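Local structure of cellulosome protein dockerin type I (Clostridium thermocellum, 2WZ8) at residues I90-G94 with V118-A122; D85-S89 with Y137-I141. The protein probably binds plant cell-wall polysaccharides as a non-catalytic family 35 carbohydrate-binding module of a cellulosomal protein. One frame throughout, in Å; residues are numbered along the deposited sequence.

Interaction 1: I90-G94 with V118-A122; sequences ISVNG and VYLNA
Val92 and Val118 face each other where strands 90-92 and 118-120 run nearly parallel, their axes 18° apart and 8.2 Å at closest approach, each in a different sheet of the β-sandwich. Val92 carries the contact with both of its methyl groups. CG2 comes to 4.0 Å from Val118 CG1, the two side chains meeting at about a right angle. The other methyl, CG1, lies anti to the backbone N (chi1 179°), and this rotation directs it at the opposing chain further on: it touches the backbone oxygen of Tyr119, with CG1 and O 3.4 Å apart, and meets Leu120 CD2 at 3.7 Å. Leu120 thus adds only one end of its isobutyl group. Beyond the valines, the side-chain amides of Asn93 and Asn121 approach at the more exposed end of the contact, their planes nearly parallel, 7° apart, but offset from one another. Deeper between the sheets, Ile90 and Val118 both pack on Met64 of strand 60-69, which continues the apolar layer inward. Strand 86-92 bonds through its backbone to strands 98-102 and 123-130, whereas strand 112-120 pairs with 60-69. The sheets are therefore joined here by methyl-to-methyl packing, grading into polar amides where the strands give way to loops.

Interaction 2: D85-S89 with Y137-I141; sequences DRYCS and YAPNI
Segments 85-89 and 137-141 draw nearest at Cys88 and Ala138, whose CA atoms are 4.8 Å apart, where a strand of one sheet of the β-sandwich meets the loop that leads into strand 140-147 of the other. A water bridges the backbones, accepting from Tyr87 N and donating to Tyr137 O, and Ala138 CA adds a CA-H...O contact of 3.4 Å to Tyr87 O. Arg86 reaches across with its chain extended from CG to NE, its methylenes running past Tyr137 O, and Arg86 CB resting 4.0 Å from Pro139 CD. Its guanidinium lies side by side with the Tyr137 side chain, the group and ring planes 24° apart, and the Tyr137 CB covers one face, 3.4 Å above the centre. Glu72 holds NE in a salt bridge, probably fixing the direction of the group, while Tyr137 packs its ring edge-to-face with Trp40. On the buried side, the Cys88 sulfur is anti to the backbone N (chi1 -164°) and touches Ala138 CB at 3.5 Å; Phe102 packs against both Cys88 and Pro139. At the far end of the arginine, Arg86 NH1 gives Ala138 O a weak hydrogen bond of 2.9 Å, bent to 130° at the hydrogen.

Both interactions draw on strand 86-92, interaction 2 on its beginning and interaction 1 on its end, with their centres about 18 Å apart. Each sets this strand against the four-stranded sheet, through strand 112-120 in interaction 1 and through the approach to strand 140-147 in interaction 2. Along the chain, interaction 1 is nested inside the loop that interaction 2 closes. Both are partly buried, but interaction 1 lies further from the chain centre and includes the exposed Tyr119 and Asn121, whereas no touching residue of interaction 2 is exposed. Aliphatic side chains dominate interaction 1; interaction 2, burying 315 Å² against 202 Å², combines a buried apolar patch with an arginine and a bridging water.

Interaction 1: I90-G94 with V118-A122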
ATOM      1  N   ILE A  90      -3.719   6.334  -3.934  1.00 12.01           N
ATOM      2  CA  ILE A  90      -4.295   5.898  -2.637  1.00 12.79           C
ATOM      3  C   ILE A  90      -5.664   6.535  -2.483  1.00 12.16           C
ATOM      4  O   ILE A  90      -5.785   7.768  -2.502  1.00 13.71           O
ATOM      5  CB  ILE A  90      -3.340   6.321  -1.486  1.00 13.81           C
ATOM      6  CG1 ILE A  90      -1.933   5.690  -1.756  1.00 17.08           C
ATOM      7  CG2 ILE A  90      -3.950   6.002  -0.123  1.00 15.71           C
ATOM      8  CD1 ILE A  90      -0.810   6.165  -0.889  1.00 22.04           C
ATOM      9  N   SER A  91      -6.683   5.697  -2.317  1.00 11.52           N
ATOM     10  CA  SER A  91      -8.062   6.129  -2.108  1.00 12.00           C
ATOM     11  C   SER A  91      -8.555   5.664  -0.788  1.00 12.42           C
ATOM     12  O   SER A  91      -8.559   4.502  -0.498  1.00 12.93           O
ATOM     13  CB  SER A  91      -8.936   5.549  -3.223  1.00 12.33           C
ATOM     14  OG  SER A  91     -10.325   5.725  -2.987  1.00 13.56           O
ATOM     15  N   VAL A  92      -8.989   6.621   0.022  1.00 12.84           N
ATOM     16  CA  VAL A  92      -9.534   6.358   1.351  1.00 13.44           C
ATOM     17  C   VAL A  92     -11.052   6.404   1.312  1.00 13.26           C
ATOM     18  O   VAL A  92     -11.616   7.388   0.859  1.00 15.10           O
ATOM     19  CB  VAL A  92      -8.977   7.368   2.364  1.00 14.34           C
ATOM     20  CG1 VAL A  92      -9.558   7.117   3.735  1.00 16.57           C
ATOM     21  CG2 VAL A  92      -7.447   7.341   2.422  1.00 16.35           C
ATOM     22  N   ASN A  93     -11.694   5.327   1.728  1.00 13.88           N
ATOM     23  CA  ASN A  93     -13.158   5.245   1.778  1.00 14.34           C
ATOM     24  C   ASN A  93     -13.802   5.591   0.428  1.00 14.67           C
ATOM     25  O   ASN A  93     -14.833   6.281   0.318  1.00 16.81           O
ATOM     26  CB  ASN A  93     -13.701   6.156   2.897  1.00 14.51           C
ATOM     27  CG  ASN A  93     -13.256   5.734   4.277  1.00 16.02           C
ATOM     28  OD1 ASN A  93     -12.836   6.587   5.102  1.00 18.69           O
ATOM     29  ND2 ASN A  93     -13.333   4.459   4.548  1.00 14.05           N
ATOM     30  N   GLY A  94     -13.158   5.114  -0.621  1.00 14.51           N
ATOM     31  CA  GLY A  94     -13.629   5.348  -1.976  1.00 14.90           C
ATOM     32  C   GLY A  94     -13.443   6.748  -2.486  1.00 14.33           C
ATOM     33  O   GLY A  94     -14.016   7.134  -3.514  1.00 15.42           O
ATOM     34  N   VAL A 118      -3.398  10.614   5.798  1.00 14.56           N
ATOM     35  CA  VAL A 118      -4.721  10.187   5.383  1.00 15.17           C
ATOM     36  C   VAL A 118      -5.779  10.717   6.353  1.00 14.68           C
ATOM     37  O   VAL A 118      -5.571  10.712   7.555  1.00 15.85           O
ATOM     38  CB  VAL A 118      -4.814   8.643   5.264  1.00 14.53           C
ATOM     39  CG1 VAL A 118      -3.937   8.141   4.107  1.00 15.64           C
ATOM     40  CG2 VAL A 118      -4.483   7.923   6.585  1.00 15.21           C
ATOM     41  N   TYR A 119      -6.920  11.129   5.804  1.00 14.57           N
ATOM     42  CA  TYR A 119      -8.065  11.531   6.616  1.00 14.84           C
ATOM     43  C   TYR A 119      -9.003  10.343   6.770  1.00 14.48           C
ATOM     44  O   TYR A 119      -9.500   9.779   5.781  1.00 15.74           O
ATOM     45  CB  TYR A 119      -8.835  12.726   6.008  1.00 15.99           C
ATOM     46  CG  TYR A 119      -9.874  13.235   6.986  1.00 17.78           C
ATOM     47  CD1 TYR A 119      -9.542  14.186   7.934  1.00 19.91           C
ATOM     48  CD2 TYR A 119     -11.152  12.707   7.002  1.00 21.01           C
ATOM     49  CE1 TYR A 119     -10.461  14.648   8.820  1.00 22.69           C
ATOM     50  CE2 TYR A 119     -12.093  13.152   7.925  1.00 23.25           C
ATOM     51  CZ  TYR A 119     -11.716  14.101   8.839  1.00 22.52           C
ATOM     52  OH  TYR A 119     -12.644  14.595   9.748  1.00 28.69           O
ATOM     53  N   LEU A 120      -9.213   9.962   8.037  1.00 13.90           N
ATOM     54  CA  LEU A 120     -10.042   8.833   8.393  1.00 13.70           C
ATOM     55  C   LEU A 120     -11.236   9.248   9.219  1.00 14.29           C
ATOM     56  O   LEU A 120     -11.196  10.213   9.968  1.00 15.37           O
ATOM     57  CB  LEU A 120      -9.219   7.814   9.179  1.00 13.17           C
ATOM     58  CG  LEU A 120      -7.984   7.255   8.452  1.00 13.03           C
ATOM     59  CD1 LEU A 120      -7.177   6.338   9.392  1.00 12.25           C
ATOM     60  CD2 LEU A 120      -8.333   6.575   7.133  1.00 15.46           C
ATOM     61  N   ASN A 121     -12.306   8.493   9.048  1.00 14.62           N
ATOM     62  CA  ASN A 121     -13.511   8.613   9.892  1.00 15.35           C
ATOM     63  C   ASN A 121     -13.366   7.782  11.172  1.00 14.66           C
ATOM     64  O   ASN A 121     -12.631   6.805  11.194  1.00 14.35           O
ATOM     65  CB  ASN A 121     -14.751   8.131   9.152  1.00 16.62           C
ATOM     66  CG  ASN A 121     -15.007   8.884   7.873  1.00 17.44           C
ATOM     67  OD1 ASN A 121     -14.891  10.097   7.827  1.00 21.25           O
ATOM     68  ND2 ASN A 121     -15.313   8.143   6.799  1.00 22.21           N
ATOM     69  N   ALA A 122     -14.079   8.152  12.235  1.00 15.13           N
ATOM     70  CA  ALA A 122     -14.201   7.248  13.376  1.00 15.68           C
ATOM     71  C   ALA A 122     -14.811   5.928  12.910  1.00 15.57           C
ATOM     72  O   ALA A 122     -15.766   5.923  12.142  1.00 18.59           O
ATOM     73  CB  ALA A 122     -15.065   7.879  14.477  1.00 16.50           C
TER

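Interaction 2: D85-S89 with Y137-I141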
ATOM      1  N   ASP A  85      11.315   5.989  -9.297  1.00 17.29           N
ATOM      2  CA  ASP A  85      10.226   5.985  -8.350  1.00 16.01           C
ATOM      3  C   ASP A  85       9.113   5.156  -8.976  1.00 15.26           C
ATOM      4  O   ASP A  85       8.993   5.053 -10.200  1.00 18.18           O
ATOM      5  CB  ASP A  85       9.721   7.406  -8.093  1.00 16.61           C
ATOM      6  CG  ASP A  85      10.633   8.253  -7.205  1.00 20.19           C
ATOM      7  OD1 ASP A  85      11.708   7.819  -6.745  1.00 19.17           O
ATOM      8  OD2 ASP A  85      10.212   9.420  -6.950  1.00 24.99           O
ATOM      9  N   ARG A  86       8.287   4.569  -8.128  1.00 13.83           N
ATOM     10  CA  ARG A  86       7.013   3.961  -8.523  1.00 13.31           C
ATOM     11  C   ARG A  86       5.876   4.765  -7.939  1.00 13.70           C
ATOM     12  O   ARG A  86       5.848   5.094  -6.751  1.00 14.78           O
ATOM     13  CB  ARG A  86       6.924   2.513  -8.044  1.00 12.78           C
ATOM     14  CG  ARG A  86       7.552   1.526  -8.988  1.00 13.00           C
ATOM     15  CD  ARG A  86       7.287   0.085  -8.648  1.00 12.27           C
ATOM     16  NE  ARG A  86       7.570  -0.808  -9.769  1.00 13.36           N
ATOM     17  CZ  ARG A  86       7.146  -2.063  -9.879  1.00 13.80           C
ATOM     18  NH1 ARG A  86       6.431  -2.616  -8.917  1.00 15.73           N
ATOM     19  NH2 ARG A  86       7.498  -2.777 -10.952  1.00 15.91           N
ATOM     20  N   TYR A  87       4.928   5.069  -8.805  1.00 12.60           N
ATOM     21  CA  TYR A  87       3.733   5.834  -8.414  1.00 13.43           C
ATOM     22  C   TYR A  87       2.653   4.908  -7.908  1.00 12.15           C
ATOM     23  O   TYR A  87       2.436   3.841  -8.427  1.00 12.05           O
ATOM     24  CB  TYR A  87       3.223   6.615  -9.626  1.00 14.08           C
ATOM     25  CG  TYR A  87       2.023   7.513  -9.375  1.00 15.81           C
ATOM     26  CD1 TYR A  87       2.187   8.797  -8.886  1.00 16.50           C
ATOM     27  CD2 TYR A  87       0.746   7.076  -9.629  1.00 18.03           C
ATOM     28  CE1 TYR A  87       1.131   9.621  -8.683  1.00 17.26           C
ATOM     29  CE2 TYR A  87      -0.358   7.918  -9.403  1.00 18.90           C
ATOM     30  CZ  TYR A  87      -0.145   9.180  -8.924  1.00 18.33           C
ATOM     31  OH  TYR A  87      -1.218  10.022  -8.717  1.00 20.85           O
ATOM     32  N   CYS A  88       1.953   5.372  -6.900  1.00 12.14           N
ATOM     33  CA  CYS A  88       0.733   4.742  -6.446  1.00 12.66           C
ATOM     34  C   CYS A  88      -0.372   5.729  -6.155  1.00 12.22           C
ATOM     35  O   CYS A  88      -0.117   6.771  -5.585  1.00 13.80           O
ATOM     36  CB  CYS A  88       1.006   3.889  -5.203  1.00 14.63           C
ATOM     37  SG  CYS A  88      -0.257   2.696  -4.770  1.00 18.46           S
ATOM     38  N   SER A  89      -1.593   5.350  -6.526  1.00 11.94           N
ATOM     39  CA  SER A  89      -2.806   6.071  -6.150  1.00 12.26           C
ATOM     40  C   SER A  89      -3.313   5.470  -4.851  1.00 11.92           C
ATOM     41  O   SER A  89      -3.387   4.252  -4.692  1.00 12.90           O
ATOM     42  CB  SER A  89      -3.910   5.883  -7.231  1.00 12.50           C
ATOM     43  OG  SER A  89      -3.517   6.439  -8.480  1.00 15.33           O
ATOM     44  N   TYR A 137       3.350   0.399 -12.384  1.00 16.47           N
ATOM     45  CA  TYR A 137       3.086  -0.360 -11.158  1.00 13.90           C
ATOM     46  C   TYR A 137       3.389   0.440  -9.906  1.00 13.73           C
ATOM     47  O   TYR A 137       4.348   1.232  -9.838  1.00 14.01           O
ATOM     48  CB  TYR A 137       3.898  -1.660 -11.104  1.00 14.57           C
ATOM     49  CG  TYR A 137       3.488  -2.657 -12.168  1.00 15.18           C
ATOM     50  CD1 TYR A 137       2.457  -3.562 -11.937  1.00 16.11           C
ATOM     51  CD2 TYR A 137       4.090  -2.649 -13.409  1.00 17.72           C
ATOM     52  CE1 TYR A 137       2.072  -4.448 -12.911  1.00 17.20           C
ATOM     53  CE2 TYR A 137       3.709  -3.544 -14.395  1.00 18.64           C
ATOM     54  CZ  TYR A 137       2.685  -4.421 -14.133  1.00 17.90           C
ATOM     55  OH  TYR A 137       2.328  -5.321 -15.105  1.00 21.44           O
ATOM     56  N   ALA A 138       2.556   0.201  -8.909  1.00 13.09           N
ATOM     57  CA  ALA A 138       2.853   0.597  -7.523  1.00 11.98           C
ATOM     58  C   ALA A 138       4.012  -0.218  -6.956  1.00 11.20           C
ATOM     59  O   ALA A 138       4.330  -1.275  -7.473  1.00 11.59           O
ATOM     60  CB  ALA A 138       1.611   0.401  -6.623  1.00 12.35           C
ATOM     61  N   PRO A 139       4.662   0.283  -5.909  1.00 11.35           N
ATOM     62  CA  PRO A 139       5.590  -0.602  -5.218  1.00 10.41           C
ATOM     63  C   PRO A 139       4.863  -1.838  -4.688  1.00 10.80           C
ATOM     64  O   PRO A 139       3.633  -1.845  -4.514  1.00 11.49           O
ATOM     65  CB  PRO A 139       6.066   0.237  -4.040  1.00 10.92           C
ATOM     66  CG  PRO A 139       4.968   1.176  -3.786  1.00 12.99           C
ATOM     67  CD  PRO A 139       4.378   1.491  -5.119  1.00 11.34           C
ATOM     68  N   ASN A 140       5.663  -2.851  -4.382  1.00 10.03           N
ATOM     69  CA  ASN A 140       5.167  -4.003  -3.610  1.00  9.75           C
ATOM     70  C   ASN A 140       4.922  -3.532  -2.170  1.00  9.50           C
ATOM     71  O   ASN A 140       5.755  -2.847  -1.589  1.00 10.74           O
ATOM     72  CB  ASN A 140       6.168  -5.150  -3.643  1.00  9.99           C
ATOM     73  CG  ASN A 140       6.332  -5.753  -5.004  1.00 10.66           C
ATOM     74  OD1 ASN A 140       5.540  -5.483  -5.908  1.00 11.88           O
ATOM     75  ND2 ASN A 140       7.338  -6.586  -5.153  1.00 13.27           N
ATOM     76  N   ILE A 141       3.780  -3.896  -1.611  1.00  9.21           N
ATOM     77  CA  ILE A 141       3.376  -3.433  -0.283  1.00  9.18           C
ATOM     78  C   ILE A 141       3.461  -4.574   0.709  1.00  8.32           C
ATOM     79  O   ILE A 141       2.898  -5.642   0.496  1.00  9.57           O
ATOM     80  CB  ILE A 141       1.992  -2.797  -0.273  1.00  9.38           C
ATOM     81  CG1 ILE A 141       1.882  -1.707  -1.357  1.00 12.35           C
ATOM     82  CG2 ILE A 141       1.612  -2.287   1.136  1.00 10.41           C
ATOM     83  CD1 ILE A 141       2.648  -0.509  -1.129  1.00 16.47           C
TER
HETATM   84  O   HOH W   1       4.996   3.575 -11.240  1.00 16.59           O